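Local coordinates for protein betaine aldehyde dehydrogenase (Staphylococcus aureus subsp. aureus COL, PDB 4QTO) that probably catalyses the NAD-dependent oxidation of betaine aldehyde to glycine betaine, at residues W189-A194 against L201-S206; P193-G198 against G228-I233; I287-A292 against Q455-K460; R336-K341 against I378-K383; N362-Y367 against F416-T421. All coordinates share one frame; numbering follows the deposited sequence.

Interaction 1 of 5, residues W189-A194 against L201-S206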
# COMPACT_ATOMS: atom_id res chain seq x y z
N TRP A 189 22.22 8.30 0.57
CA TRP A 189 20.95 8.13 -0.15
C TRP A 189 20.94 6.93 -1.10
O TRP A 189 19.89 6.37 -1.40
CB TRP A 189 20.63 9.39 -0.95
CG TRP A 189 20.25 10.62 -0.16
CD1 TRP A 189 20.45 10.86 1.16
CD2 TRP A 189 19.71 11.83 -0.71
NE1 TRP A 189 20.01 12.13 1.47
CE2 TRP A 189 19.53 12.73 0.34
CE3 TRP A 189 19.31 12.21 -2.00
CZ2 TRP A 189 19.02 14.01 0.14
CZ3 TRP A 189 18.77 13.49 -2.18
CH2 TRP A 189 18.64 14.35 -1.12
N LYS A 190 22.12 6.57 -1.58
CA LYS A 190 22.31 5.45 -2.47
C LYS A 190 22.67 4.16 -1.73
O LYS A 190 22.08 3.09 -2.00
CB LYS A 190 23.37 5.80 -3.53
CG LYS A 190 23.07 7.07 -4.33
CD LYS A 190 24.04 7.26 -5.47
CE LYS A 190 23.93 8.59 -6.18
NZ LYS A 190 22.61 8.80 -6.80
N ILE A 191 23.61 4.23 -0.78
CA ILE A 191 24.07 3.05 -0.09
C ILE A 191 22.97 2.44 0.75
O ILE A 191 22.78 1.21 0.76
CB ILE A 191 25.25 3.38 0.85
CG1 ILE A 191 26.49 3.73 0.01
CG2 ILE A 191 25.59 2.23 1.75
CD1 ILE A 191 27.54 4.43 0.83
N ALA A 192 22.23 3.28 1.48
CA ALA A 192 21.27 2.74 2.45
C ALA A 192 20.23 1.83 1.81
O ALA A 192 20.03 0.69 2.29
CB ALA A 192 20.64 3.85 3.26
N PRO A 193 19.54 2.27 0.74
CA PRO A 193 18.57 1.34 0.14
C PRO A 193 19.21 0.17 -0.57
O PRO A 193 18.65 -0.91 -0.58
CB PRO A 193 17.79 2.23 -0.84
CG PRO A 193 18.74 3.35 -1.16
CD PRO A 193 19.43 3.62 0.15
N ALA A 194 20.38 0.35 -1.16
CA ALA A 194 21.04 -0.75 -1.86
C ALA A 194 21.33 -1.87 -0.87
O ALA A 194 21.06 -3.05 -1.14
CB ALA A 194 22.33 -0.29 -2.51
N LEU A 201 26.99 -3.32 -4.54
CA LEU A 201 27.22 -1.99 -5.08
C LEU A 201 28.67 -1.66 -5.33
O LEU A 201 29.57 -2.20 -4.70
CB LEU A 201 26.63 -0.94 -4.13
CG LEU A 201 27.23 -0.82 -2.71
CD1 LEU A 201 28.38 0.18 -2.72
CD2 LEU A 201 26.18 -0.34 -1.69
N VAL A 202 28.86 -0.77 -6.30
CA VAL A 202 30.17 -0.18 -6.60
C VAL A 202 29.95 1.32 -6.62
O VAL A 202 29.20 1.85 -7.47
CB VAL A 202 30.76 -0.64 -7.94
CG1 VAL A 202 32.16 -0.03 -8.14
CG2 VAL A 202 30.85 -2.15 -8.04
N MET A 203 30.60 2.03 -5.70
CA MET A 203 30.45 3.48 -5.59
C MET A 203 31.71 4.21 -5.96
O MET A 203 32.82 3.74 -5.66
CB MET A 203 30.09 3.86 -4.15
CG MET A 203 30.04 5.36 -3.92
SD MET A 203 29.21 5.91 -2.41
CE MET A 203 27.51 5.63 -2.89
N LYS A 204 31.55 5.35 -6.64
CA LYS A 204 32.67 6.23 -6.98
C LYS A 204 32.28 7.64 -6.60
O LYS A 204 31.38 8.21 -7.21
CB LYS A 204 33.04 6.19 -8.46
CG LYS A 204 34.31 7.00 -8.77
CD LYS A 204 34.41 7.42 -10.22
CE LYS A 204 33.72 8.74 -10.47
NZ LYS A 204 34.43 9.91 -9.84
N PRO A 205 32.95 8.21 -5.58
CA PRO A 205 32.65 9.60 -5.21
C PRO A 205 33.31 10.57 -6.18
O PRO A 205 34.14 10.16 -7.02
CB PRO A 205 33.26 9.73 -3.82
CG PRO A 205 34.43 8.79 -3.86
CD PRO A 205 34.00 7.64 -4.72
N SER A 206 32.96 11.85 -6.08
CA SER A 206 33.56 12.85 -6.92
C SER A 206 35.07 12.79 -6.71
O SER A 206 35.55 12.67 -5.57
CB SER A 206 33.07 14.24 -6.55
OG SER A 206 33.76 15.20 -7.34
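Lys-190 NZ is gripped by three groups outside the contact, in a salt bridge to Glu-491 OE2 and hydrogen bonds to Ser-254 OG and Thr-256 OG1, while the root of the same side chain touches Met-203. Its CB lies 4.2 Å from Met-203 CE, and beyond that point the chain runs away from strand 200-204 to its polar partners. Met-203 also meets Ile-191, whose CG1 stands 3.6 Å from Met-203 CE, the closest approach between the segments. Ile-191 CD1 lies 3.9 Å from Met-203 SD, so sulfur and methyl both rest against the isoleucine, across which the methionine lies at about a right angle. The methionine runs out extended from the strand and bends only at its last torsion (chi3 -75°), which turns CE back onto Ile-191. Nearly one turn further along the helix, Ala-194 CB packs 3.9 Å from Leu-201 CD2, the branch that also reaches Ile-191 CG2 at 4.3 Å. Leu-201 and Met-203, alternate residues of the strand, thus present one side to the helix, whose segment runs nearly antiparallel to it (173°) with the axes 10.1 Å apart. This is the return half of a beta-alpha-beta crossover, strand 162-177 to helix 183-197 to strand 200-204, in the Rossmann-type part of the enzyme. Gln-176 of the first strand touches all four of these apolar side chains, and Phe-217 of helix 211-223 packs on Leu-201. No hydrogen bond joins the segments; helix and strand are matched here by methyl, methylene and sulfur surfaces alone, and the buried ammonium takes its polar partners from elsewhere in the chain.

Interaction 2 of 5, residues P193-G198 against G228-I233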
# COMPACT_ATOMS: atom_id res chain seq x y z
N PRO A 193 19.54 2.27 0.74
CA PRO A 193 18.57 1.34 0.14
C PRO A 193 19.21 0.17 -0.57
O PRO A 193 18.65 -0.91 -0.58
CB PRO A 193 17.79 2.23 -0.84
CG PRO A 193 18.74 3.35 -1.16
CD PRO A 193 19.43 3.62 0.15
N ALA A 194 20.38 0.35 -1.16
CA ALA A 194 21.04 -0.75 -1.86
C ALA A 194 21.33 -1.87 -0.87
O ALA A 194 21.06 -3.05 -1.14
CB ALA A 194 22.33 -0.29 -2.51
N LEU A 195 21.88 -1.52 0.29
CA LEU A 195 22.16 -2.56 1.28
C LEU A 195 20.90 -3.12 1.89
O LEU A 195 20.83 -4.34 2.10
CB LEU A 195 23.11 -2.05 2.37
CG LEU A 195 24.53 -1.75 1.88
CD1 LEU A 195 25.36 -1.21 3.03
CD2 LEU A 195 25.18 -2.99 1.29
N ALA A 196 19.92 -2.27 2.18
CA ALA A 196 18.68 -2.76 2.78
C ALA A 196 18.00 -3.81 1.91
O ALA A 196 17.41 -4.77 2.46
CB ALA A 196 17.74 -1.62 3.06
N THR A 197 18.06 -3.65 0.58
CA THR A 197 17.36 -4.56 -0.33
C THR A 197 18.13 -5.81 -0.69
O THR A 197 17.54 -6.73 -1.24
CB THR A 197 16.97 -3.85 -1.63
OG1 THR A 197 18.18 -3.34 -2.24
CG2 THR A 197 16.02 -2.71 -1.38
N GLY A 198 19.44 -5.83 -0.42
CA GLY A 198 20.26 -6.99 -0.75
C GLY A 198 21.06 -6.88 -2.04
O GLY A 198 21.59 -7.91 -2.52
N GLY A 228 32.79 -8.48 -1.70
CA GLY A 228 32.25 -8.06 -2.98
C GLY A 228 30.92 -7.32 -2.91
O GLY A 228 30.51 -6.71 -3.88
N THR A 229 30.24 -7.36 -1.75
CA THR A 229 28.94 -6.68 -1.61
C THR A 229 29.06 -5.15 -1.73
O THR A 229 28.18 -4.49 -2.28
CB THR A 229 28.30 -7.00 -0.24
OG1 THR A 229 28.10 -8.41 -0.16
CG2 THR A 229 26.93 -6.34 -0.09
N ILE A 230 30.15 -4.61 -1.18
CA ILE A 230 30.43 -3.18 -1.26
C ILE A 230 31.81 -2.97 -1.87
O ILE A 230 32.77 -3.71 -1.57
CB ILE A 230 30.31 -2.46 0.11
CG1 ILE A 230 31.32 -2.98 1.14
CG2 ILE A 230 28.89 -2.58 0.61
CD1 ILE A 230 31.30 -2.22 2.45
N ASN A 231 31.93 -1.99 -2.76
CA ASN A 231 33.19 -1.67 -3.39
C ASN A 231 33.25 -0.16 -3.62
O ASN A 231 32.21 0.48 -3.94
CB ASN A 231 33.35 -2.37 -4.74
CG ASN A 231 33.10 -3.87 -4.69
OD1 ASN A 231 34.04 -4.67 -4.55
ND2 ASN A 231 31.84 -4.25 -4.77
N LEU A 232 34.44 0.39 -3.47
CA LEU A 232 34.72 1.80 -3.63
C LEU A 232 35.83 1.99 -4.65
O LEU A 232 36.96 1.50 -4.47
CB LEU A 232 35.17 2.39 -2.27
CG LEU A 232 35.70 3.83 -2.25
CD1 LEU A 232 34.64 4.81 -2.68
CD2 LEU A 232 36.25 4.22 -0.87
N ILE A 233 35.51 2.71 -5.72
CA ILE A 233 36.47 3.09 -6.74
C ILE A 233 36.75 4.57 -6.55
O ILE A 233 35.82 5.35 -6.26
CB ILE A 233 35.89 2.84 -8.14
CG1 ILE A 233 35.74 1.34 -8.38
CG2 ILE A 233 36.75 3.47 -9.23
CD1 ILE A 233 37.00 0.54 -8.38
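Leu-195 lays its CD2 methyl against the methyls of Thr-229 and Ile-230, where the chain enters strand 230-232. The branch sits 3.8 Å from Ile-230 CG2 and 4.0 Å from Thr-229 CG2, so a single methyl makes both contacts. Leu-195 CG stands beside the backbone N (chi1 -67°), and chi2 178° sends CD1 straight on from CA and turns CD2 aside, toward Thr-229 and Ile-230. The leucine and Ile-230 side chains cross at about a right angle. Thr-229 turns its methyl to the leucine and uses OG1 elsewhere, on Pro-226 O. The helix ends just past the leucine in a Schellman motif: Gly-198, with positive phi (99°), returns its N to Leu-195 O at 3.2 Å. On the other segment, Asn-231 ND2 closes back on Gly-228 O at 2.9 Å, approaching from well above the carbonyl plane, and it also bonds to Leu-201 O. The turn before the strand is thereby tied to the neighbouring strand 200-204. Within the Rossmann-type sheet, strand 230-232 runs parallel to 200-204; Leu-195, from the end of helix 183-197, packs on Leu-201 as well, while Phe-217 and Met-220 of helix 211-223 lie against Ile-230 and Trp-88 touches Thr-229.

Interaction 3 of 5, residues I287-A292 against Q455-K460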
# COMPACT_ATOMS: atom_id res chain seq x y z
N ILE A 287 9.05 31.58 -5.04
CA ILE A 287 7.96 32.46 -5.41
C ILE A 287 7.43 33.20 -4.18
O ILE A 287 6.93 32.58 -3.23
CB ILE A 287 6.81 31.64 -6.04
CG1 ILE A 287 7.32 30.87 -7.27
CG2 ILE A 287 5.64 32.51 -6.40
CD1 ILE A 287 6.34 29.86 -7.81
N ILE A 288 7.51 34.52 -4.22
CA ILE A 288 7.14 35.36 -3.09
C ILE A 288 5.99 36.30 -3.46
O ILE A 288 6.14 37.19 -4.30
CB ILE A 288 8.36 36.15 -2.63
CG1 ILE A 288 9.55 35.21 -2.31
CG2 ILE A 288 8.02 37.05 -1.46
CD1 ILE A 288 10.84 35.94 -2.09
N PHE A 289 4.84 36.06 -2.87
CA PHE A 289 3.66 36.90 -3.08
C PHE A 289 3.66 38.12 -2.19
O PHE A 289 4.34 38.16 -1.15
CB PHE A 289 2.40 36.09 -2.84
CG PHE A 289 2.06 35.15 -3.97
CD1 PHE A 289 1.29 35.61 -5.03
CD2 PHE A 289 2.51 33.86 -3.99
CE1 PHE A 289 0.98 34.78 -6.09
CE2 PHE A 289 2.19 33.00 -5.04
CZ PHE A 289 1.41 33.48 -6.10
N ASP A 290 2.85 39.13 -2.57
CA ASP A 290 2.78 40.36 -1.78
C ASP A 290 2.14 40.17 -0.41
O ASP A 290 2.24 41.06 0.42
CB ASP A 290 2.23 41.56 -2.59
CG ASP A 290 0.81 41.45 -2.98
OD1 ASP A 290 0.03 40.68 -2.36
OD2 ASP A 290 0.43 42.21 -3.93
N ASP A 291 1.53 39.00 -0.16
CA ASP A 291 0.99 38.67 1.13
C ASP A 291 1.80 37.63 1.90
O ASP A 291 1.30 37.03 2.85
CB ASP A 291 -0.49 38.29 1.05
CG ASP A 291 -0.75 37.06 0.22
OD1 ASP A 291 0.20 36.50 -0.37
OD2 ASP A 291 -1.94 36.63 0.17
N ALA A 292 3.04 37.42 1.48
CA ALA A 292 3.97 36.64 2.26
C ALA A 292 4.32 37.40 3.53
O ALA A 292 4.21 38.64 3.60
CB ALA A 292 5.23 36.45 1.48
N GLN A 455 -1.31 26.57 -1.85
CA GLN A 455 -1.65 25.20 -2.25
C GLN A 455 -2.03 25.15 -3.75
O GLN A 455 -1.63 24.23 -4.46
CB GLN A 455 -2.76 24.65 -1.35
CG GLN A 455 -2.23 24.38 0.07
CD GLN A 455 -3.27 24.01 1.09
OE1 GLN A 455 -3.05 23.05 1.85
NE2 GLN A 455 -4.38 24.77 1.16
N ARG A 456 -2.78 26.14 -4.25
CA ARG A 456 -3.13 26.18 -5.67
C ARG A 456 -1.89 26.25 -6.54
O ARG A 456 -1.75 25.57 -7.56
CB ARG A 456 -3.99 27.38 -6.07
CG ARG A 456 -5.42 27.35 -5.64
CD ARG A 456 -6.20 28.41 -6.42
NE ARG A 456 -5.74 29.79 -6.17
CZ ARG A 456 -6.13 30.55 -5.15
NH1 ARG A 456 -6.97 30.12 -4.20
NH2 ARG A 456 -5.71 31.81 -5.06
N VAL A 457 -0.98 27.13 -6.14
CA VAL A 457 0.26 27.28 -6.89
C VAL A 457 1.07 25.98 -6.81
O VAL A 457 1.57 25.46 -7.83
CB VAL A 457 1.07 28.49 -6.38
CG1 VAL A 457 2.45 28.54 -7.00
CG2 VAL A 457 0.29 29.76 -6.66
N ALA A 458 1.23 25.42 -5.62
CA ALA A 458 2.02 24.19 -5.48
C ALA A 458 1.51 23.06 -6.38
O ALA A 458 2.30 22.32 -6.94
CB ALA A 458 2.04 23.73 -4.03
N ASN A 459 0.20 22.94 -6.52
CA ASN A 459 -0.34 21.89 -7.36
C ASN A 459 -0.03 22.06 -8.84
O ASN A 459 -0.05 21.07 -9.59
CB ASN A 459 -1.82 21.74 -7.09
CG ASN A 459 -2.09 20.94 -5.80
OD1 ASN A 459 -1.73 19.76 -5.69
ND2 ASN A 459 -2.71 21.60 -4.83
N LYS A 460 0.24 23.30 -9.26
CA LYS A 460 0.54 23.59 -10.66
C LYS A 460 2.03 23.66 -11.02
O LYS A 460 2.36 23.67 -12.22
CB LYS A 460 -0.15 24.88 -11.10
CG LYS A 460 -1.68 24.73 -11.14
CD LYS A 460 -2.30 25.85 -11.97
CE LYS A 460 -3.76 25.58 -12.32
NZ LYS A 460 -4.63 25.69 -11.13
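The ring of Phe-289 meets Val-457 at its outer end: Val-457 CG2 comes in obliquely, 3.9 Å from Phe-289 CZ and 4.1 Å from Phe-289 CE2. The ring also packs edge-to-face with Phe-425, and Gln-322 and Val-446 touch the same side chain. Ring and valine point in opposite senses and slide past one another. The valine's second methyl serves another partner, with Val-457 CG1 lying 4.2 Å from Ile-287 CD1 as the two side chains reach toward each other tip to tip. Val-457 CG1 is turned opposite its backbone N (chi1 171°), which splits the two methyls between isoleucine and ring. Strand 285-288 is an inner strand of the seven-stranded sheet in the catalytic domain of aldehyde dehydrogenases, flanked by strands 318-322 and 443-447, and helix 451-460 packs on it beside helix 428-436, whose Ala-431 and Ala-435 lie against Ile-287. After the strand the chain folds into a type I turn, with Ala-292 N bonded to Phe-289 O at 3.0 Å. Asp-291 in that turn forms a salt bridge through OD2 with Lys-453 NZ, from the same helix as Val-457, and one residue beyond the valine Ala-458 O accepts a hydrogen bond from Lys-504 NZ of a second subunit.

Interaction 4 of 5, residues R336-K341 against I378-K383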
# COMPACT_ATOMS: atom_id res chain seq x y z
N ARG A 336 20.86 42.84 2.91
CA ARG A 336 21.30 41.72 3.71
C ARG A 336 22.49 41.01 3.07
O ARG A 336 23.38 40.53 3.78
CB ARG A 336 20.15 40.72 3.90
CG ARG A 336 19.03 41.23 4.78
CD ARG A 336 19.40 41.26 6.26
NE ARG A 336 19.58 39.93 6.84
CZ ARG A 336 18.60 39.12 7.21
NH1 ARG A 336 17.33 39.49 7.04
NH2 ARG A 336 18.89 37.96 7.75
N VAL A 337 22.48 40.87 1.75
CA VAL A 337 23.57 40.19 1.05
C VAL A 337 24.90 40.86 1.35
O VAL A 337 25.92 40.18 1.52
CB VAL A 337 23.30 40.07 -0.46
CG1 VAL A 337 24.54 39.62 -1.22
CG2 VAL A 337 22.17 39.09 -0.69
N LYS A 338 24.88 42.19 1.49
CA LYS A 338 26.10 42.94 1.81
C LYS A 338 26.70 42.59 3.17
O LYS A 338 27.90 42.83 3.40
CB LYS A 338 25.82 44.45 1.80
CG LYS A 338 25.54 45.01 0.42
CD LYS A 338 25.14 46.47 0.52
CE LYS A 338 24.90 47.07 -0.86
NZ LYS A 338 24.45 48.48 -0.74
N LYS A 339 25.90 42.03 4.07
CA LYS A 339 26.32 41.70 5.42
C LYS A 339 26.75 40.24 5.60
O LYS A 339 27.19 39.88 6.68
CB LYS A 339 25.19 41.98 6.40
CG LYS A 339 24.66 43.42 6.40
CD LYS A 339 23.55 43.55 7.43
CE LYS A 339 22.76 44.84 7.29
NZ LYS A 339 23.63 46.03 7.41
N ILE A 340 26.56 39.39 4.59
CA ILE A 340 26.91 37.98 4.70
C ILE A 340 28.39 37.81 5.03
O ILE A 340 29.24 38.41 4.37
CB ILE A 340 26.55 37.19 3.42
CG1 ILE A 340 25.01 37.17 3.22
CG2 ILE A 340 27.10 35.78 3.47
CD1 ILE A 340 24.56 36.48 1.96
N LYS A 341 28.67 37.02 6.06
CA LYS A 341 30.03 36.82 6.53
C LYS A 341 30.73 35.65 5.84
O LYS A 341 30.34 34.49 6.03
CB LYS A 341 30.01 36.60 8.05
CG LYS A 341 29.57 37.82 8.84
CD LYS A 341 29.76 37.60 10.35
CE LYS A 341 29.75 38.91 11.14
NZ LYS A 341 28.50 39.67 10.95
N ILE A 378 24.10 43.41 -12.28
CA ILE A 378 24.70 42.73 -11.13
C ILE A 378 24.48 43.75 -10.01
O ILE A 378 25.23 44.75 -9.89
CB ILE A 378 26.20 42.46 -11.31
CG1 ILE A 378 26.47 41.69 -12.60
CG2 ILE A 378 26.75 41.70 -10.11
CD1 ILE A 378 25.77 40.38 -12.74
N ALA A 379 23.44 43.54 -9.21
CA ALA A 379 23.07 44.49 -8.19
C ALA A 379 24.02 44.56 -7.00
O ALA A 379 24.17 45.62 -6.38
CB ALA A 379 21.65 44.25 -7.73
N VAL A 380 24.63 43.43 -6.68
CA VAL A 380 25.60 43.34 -5.59
C VAL A 380 26.42 42.08 -5.83
O VAL A 380 25.92 41.11 -6.42
CB VAL A 380 24.92 43.34 -4.21
CG1 VAL A 380 24.04 42.12 -4.02
CG2 VAL A 380 25.94 43.43 -3.09
N GLY A 381 27.69 42.11 -5.42
CA GLY A 381 28.57 40.94 -5.60
C GLY A 381 29.07 40.81 -7.00
O GLY A 381 29.43 41.82 -7.65
N GLY A 382 29.19 39.58 -7.47
CA GLY A 382 29.64 39.29 -8.82
C GLY A 382 31.15 39.22 -9.05
O GLY A 382 31.58 39.23 -10.18
N LYS A 383 31.94 39.21 -7.99
CA LYS A 383 33.39 39.15 -8.10
C LYS A 383 34.00 38.35 -6.96
O LYS A 383 33.32 38.03 -6.00
CB LYS A 383 33.98 40.56 -7.96
CG LYS A 383 33.45 41.54 -8.99
CD LYS A 383 34.20 42.85 -9.05
CE LYS A 383 33.58 43.70 -10.17
NZ LYS A 383 34.52 44.72 -10.73
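Val-380 packs against Val-337 from a classic beta bulge, in which Ala-379 and Val-380 both face Val-400 of strand 399-402. The bulge lies on strand 377-380, the edge strand of the seven-stranded sheet within this chain. Val-380 sets CG1 between its backbone N and carbonyl carbon (chi1 64°), and that rotation spreads its two methyls over two neighbours. CG1 goes to the buried side, 3.8 Å from Val-337 CG1 and 4.2 Å from Val-337 CB. The partner has the more usual valine conformation, CG1 opposite the backbone N (chi1 168°), an orientation that brings CG1 against Val-380 CG1. Both residues also touch Val-400, while Leu-302 and Tyr-306 of helix 294-306 pack around Val-337. A type I turn spans Val-337 to Ile-340, its closing bond running from Ile-340 N to Val-337 O at 3.2 Å. Nearby, Arg-336 NE and NH2 are bonded to carbonyl oxygens of Ser-519 and Phe-518 of a second subunit. Lys-338 is an exposed residue whose chain is fully extended beyond CG, and the strand is met by its aliphatic root: Lys-338 CG rests 3.9 Å from Val-380 CG2.

Interaction 5 of 5, residues N362-Y367 against F416-T421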
# COMPACT_ATOMS: atom_id res chain seq x y z
N ASN A 362 35.72 29.63 -11.87
CA ASN A 362 35.85 30.23 -13.20
C ASN A 362 34.53 30.16 -13.98
O ASN A 362 34.18 31.10 -14.70
CB ASN A 362 36.97 29.55 -14.00
CG ASN A 362 38.34 29.84 -13.45
OD1 ASN A 362 38.54 30.80 -12.69
ND2 ASN A 362 39.32 29.06 -13.87
N LYS A 363 33.79 29.06 -13.82
CA LYS A 363 32.51 28.91 -14.50
C LYS A 363 31.51 29.95 -13.98
O LYS A 363 30.78 30.57 -14.75
CB LYS A 363 31.96 27.50 -14.28
CG LYS A 363 30.75 27.19 -15.15
CD LYS A 363 30.03 25.91 -14.73
CE LYS A 363 30.93 24.69 -14.63
NZ LYS A 363 31.57 24.33 -15.92
N ILE A 364 31.48 30.13 -12.66
CA ILE A 364 30.58 31.11 -12.05
C ILE A 364 30.95 32.50 -12.59
O ILE A 364 30.08 33.30 -12.98
CB ILE A 364 30.69 31.09 -10.52
CG1 ILE A 364 30.18 29.75 -9.99
CG2 ILE A 364 29.90 32.25 -9.93
CD1 ILE A 364 30.57 29.46 -8.54
N GLU A 365 32.24 32.80 -12.61
CA GLU A 365 32.70 34.09 -13.13
C GLU A 365 32.28 34.33 -14.56
O GLU A 365 31.86 35.46 -14.93
CB GLU A 365 34.23 34.20 -13.04
CG GLU A 365 34.64 34.36 -11.60
CD GLU A 365 36.14 34.39 -11.37
OE1 GLU A 365 36.92 33.67 -12.05
OE2 GLU A 365 36.51 35.08 -10.40
N SER A 366 32.37 33.30 -15.39
CA SER A 366 31.98 33.45 -16.78
C SER A 366 30.50 33.80 -16.91
O SER A 366 30.08 34.47 -17.85
CB SER A 366 32.31 32.18 -17.59
OG SER A 366 31.44 31.12 -17.24
N TYR A 367 29.67 33.30 -15.98
CA TYR A 367 28.25 33.62 -16.02
C TYR A 367 27.96 35.10 -15.76
O TYR A 367 26.95 35.62 -16.22
CB TYR A 367 27.45 32.71 -15.08
CG TYR A 367 26.98 31.47 -15.76
CD1 TYR A 367 25.96 31.53 -16.73
CD2 TYR A 367 27.48 30.22 -15.41
CE1 TYR A 367 25.48 30.40 -17.35
CE2 TYR A 367 27.00 29.07 -16.03
CZ TYR A 367 26.00 29.16 -17.00
OH TYR A 367 25.54 28.00 -17.61
N PHE A 416 24.91 27.20 -10.12
CA PHE A 416 25.39 26.41 -8.98
C PHE A 416 26.45 27.16 -8.17
O PHE A 416 27.48 26.61 -7.76
CB PHE A 416 25.96 25.11 -9.51
CG PHE A 416 25.74 23.94 -8.64
CD1 PHE A 416 24.48 23.37 -8.56
CD2 PHE A 416 26.79 23.34 -7.96
CE1 PHE A 416 24.27 22.23 -7.80
CE2 PHE A 416 26.58 22.20 -7.21
CZ PHE A 416 25.32 21.66 -7.12
N GLY A 417 26.20 28.44 -7.94
CA GLY A 417 27.08 29.27 -7.17
C GLY A 417 26.27 30.20 -6.30
O GLY A 417 25.03 30.12 -6.29
N PRO A 418 26.94 31.17 -5.63
CA PRO A 418 26.23 32.03 -4.67
C PRO A 418 25.61 33.19 -5.39
O PRO A 418 26.03 34.35 -5.24
CB PRO A 418 27.33 32.45 -3.71
CG PRO A 418 28.57 32.43 -4.55
CD PRO A 418 28.40 31.33 -5.55
N VAL A 419 24.63 32.86 -6.22
CA VAL A 419 24.02 33.82 -7.13
C VAL A 419 22.54 33.55 -7.25
O VAL A 419 22.14 32.38 -7.43
CB VAL A 419 24.60 33.62 -8.55
CG1 VAL A 419 23.99 34.58 -9.56
CG2 VAL A 419 26.13 33.73 -8.56
N VAL A 420 21.75 34.60 -7.16
CA VAL A 420 20.31 34.52 -7.41
C VAL A 420 19.93 35.57 -8.44
O VAL A 420 20.59 36.60 -8.57
CB VAL A 420 19.45 34.75 -6.15
CG1 VAL A 420 19.87 33.78 -5.04
CG2 VAL A 420 19.53 36.17 -5.63
N THR A 421 18.87 35.28 -9.21
CA THR A 421 18.27 36.25 -10.13
C THR A 421 16.92 36.62 -9.53
O THR A 421 16.34 35.82 -8.77
CB THR A 421 18.02 35.68 -11.56
OG1 THR A 421 17.27 34.45 -11.48
CG2 THR A 421 19.32 35.43 -12.27
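Ile-364 drives its CD1 methyl onto bare backbone: it lies 3.8 Å from Gly-417 CA, against an alpha carbon that has no side chain. The absence of a side chain is what lets the helix come so near, with the CA atoms of Ile-364 and Gly-417 only 6.3 Å apart. The same methyl continues over Pro-418, 4.1 Å from its CD, the isoleucine crossing the proline ring at about a right angle. Ile-364 CG1 lies opposite the carbonyl carbon (chi1 -66°) and CD1 extends it (chi2 165°), while the other branch, CG2, packs 4.3 Å from Val-419 CG2. One isoleucine therefore spans three consecutive residues. Pro-418 centres an inverse gamma turn, closed by a weak bond from Val-419 N to Gly-417 O, through which the chain enters strand 419-425. Phe-416, just before the glycine, has positive phi and turns its ring away from the helix toward a bound PEG fragment in the active site, where it meets Trp-180 at nearly perpendicular planes. The Phe-Gly-Pro run is characteristic of aldehyde dehydrogenases, and the contact packs helix 358-373 against it. Polar ties support the pairing from the same helix: His-360 NE2 bonds to Phe-416 O, and Tyr-367 OH to Glu-413 OE1. Across the two segments themselves there is no hydrogen bond, so the fit rests on apolar packing, with isoleucine methyls set against the turn and Val-419, while the nearby Phe-416 O has its polar partner in His-360.

Interactions 1 and 2 share helix 183-197 and pack on the same Rossmann-type sheet, on adjacent strands 200-204 and 230-232 joined by backbone bonds; their centres are 7 Å apart and both are fully buried. Interactions 3, 4 and 5 belong to the other sheet, the seven-stranded one, with interactions 4 and 5 about 13 Å apart between centres and interaction 3 about 27 Å from each. Interaction 4 is the partly exposed one, at an edge strand with an exposed lysine, and, like interaction 3, it lies beside a second subunit. All five are apolar across the segments; they differ in substance: sulfur in 1, an aromatic ring in 3, bare glycine backbone in 5.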